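Local coordinates for alpha-1,4-endofucoidanase (Mariniflexile fucanivorans, PDB 6DLH), which hydrolyses alpha-1,4 linkages within fucoidan chains as a retaining endo-acting enzyme of glycoside hydrolase family 107 and binds calcium, at residues 429-432 and 438-441. Sequence-based numbering, arbitrary orientation.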
# COMPACT_ATOMS: atom_id res chain seq x y z
N ILE A 429 -17.08 -7.07 13.57
CA ILE A 429 -15.95 -7.33 14.45
C ILE A 429 -16.22 -6.70 15.81
O ILE A 429 -16.59 -5.52 15.90
CB ILE A 429 -14.63 -6.81 13.82
CG1 ILE A 429 -14.37 -7.41 12.43
CG2 ILE A 429 -13.45 -6.98 14.76
CD1 ILE A 429 -14.15 -8.92 12.39
N LEU A 430 -16.06 -7.50 16.87
CA LEU A 430 -16.28 -7.04 18.23
C LEU A 430 -14.93 -6.81 18.90
O LEU A 430 -13.99 -7.55 18.63
CB LEU A 430 -17.09 -8.10 18.99
CG LEU A 430 -18.46 -8.46 18.40
CD1 LEU A 430 -19.14 -9.52 19.25
CD2 LEU A 430 -19.36 -7.23 18.28
N PRO A 431 -14.78 -5.79 19.77
CA PRO A 431 -13.55 -5.61 20.55
C PRO A 431 -13.14 -6.88 21.30
O PRO A 431 -13.97 -7.74 21.58
CB PRO A 431 -13.94 -4.53 21.58
CG PRO A 431 -15.02 -3.73 20.88
CD PRO A 431 -15.78 -4.74 20.04
N ALA A 432 -11.84 -6.98 21.60
CA ALA A 432 -11.26 -8.11 22.32
C ALA A 432 -11.80 -8.19 23.76
O ALA A 432 -12.24 -7.20 24.33
CB ALA A 432 -9.75 -8.00 22.31
N PRO A 438 -13.97 -3.72 32.08
CA PRO A 438 -15.32 -3.51 31.55
C PRO A 438 -15.34 -3.58 30.02
O PRO A 438 -14.45 -3.05 29.36
CB PRO A 438 -15.69 -2.09 32.02
CG PRO A 438 -14.77 -1.83 33.20
CD PRO A 438 -13.48 -2.56 32.85
N TYR A 439 -16.36 -4.27 29.49
CA TYR A 439 -16.55 -4.45 28.06
C TYR A 439 -17.73 -3.59 27.61
O TYR A 439 -18.75 -3.55 28.30
CB TYR A 439 -16.80 -5.93 27.75
CG TYR A 439 -16.73 -6.29 26.29
CD1 TYR A 439 -15.53 -6.67 25.70
CD2 TYR A 439 -17.86 -6.26 25.48
CE1 TYR A 439 -15.46 -7.00 24.36
CE2 TYR A 439 -17.81 -6.59 24.14
CZ TYR A 439 -16.60 -6.96 23.57
OH TYR A 439 -16.52 -7.28 22.25
N SER A 440 -17.59 -2.92 26.46
CA SER A 440 -18.66 -2.09 25.91
C SER A 440 -18.48 -1.84 24.41
O SER A 440 -17.50 -1.23 24.00
CB SER A 440 -18.76 -0.79 26.66
OG SER A 440 -20.07 -0.27 26.55
N HIS A 441 -19.46 -2.27 23.61
CA HIS A 441 -19.48 -2.02 22.18
C HIS A 441 -20.90 -1.76 21.68
O HIS A 441 -21.82 -2.51 21.98
CB HIS A 441 -18.82 -3.17 21.40
CG HIS A 441 -18.75 -2.91 19.93
ND1 HIS A 441 -17.75 -2.14 19.36
CD2 HIS A 441 -19.54 -3.30 18.90
CE1 HIS A 441 -17.93 -2.06 18.06
NE2 HIS A 441 -19.02 -2.77 17.75
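Tyr439 and His441 both set CG opposite the backbone N (chi1 -168° and -177°), which carries their two rings from strand 439-444 over to Pro431. The contact lies in a putative Ig-type domain of the E-set clan: residues 429-432 form part of the loop that runs up to this strand and pass back alongside it, nearly antiparallel to 439-441. Tyr439 reaches the loop with its phenol end. Tyr439 OH donates a 2.7 Å hydrogen bond to Pro431 O, meeting the carbonyl at 126° and tilted out of the carbonyl plane. The same acceptor lies at the edge of the tyrosine ring, where Ala432 O also approaches, 3.2 Å from Tyr439 CE1. The side chains of Pro431 and Tyr439 cross at about a right angle, Pro431 CB lying 4.0 Å from Tyr439 CE1, while Leu430 CB packs 3.4 Å from Tyr439 OH. With a phenylalanine in place of Tyr439, Pro431 O would probably lose this donor and the two segments the hydrogen bond that joins them. The buried Leu430 side chain packs against Leu482, Val511 and Leu513, the last of which also touches Tyr439, so Leu513 is common ground for the two segments. Backbone bonds from Tyr439 to Gly484 and from His441 to Leu482 hold the strand in its sheet. Further along, Leu430 CD2 comes within 4.0 Å of His441 CD2, and Pro431 CD sits over one face of the imidazole, 3.3 Å from His441 ND1.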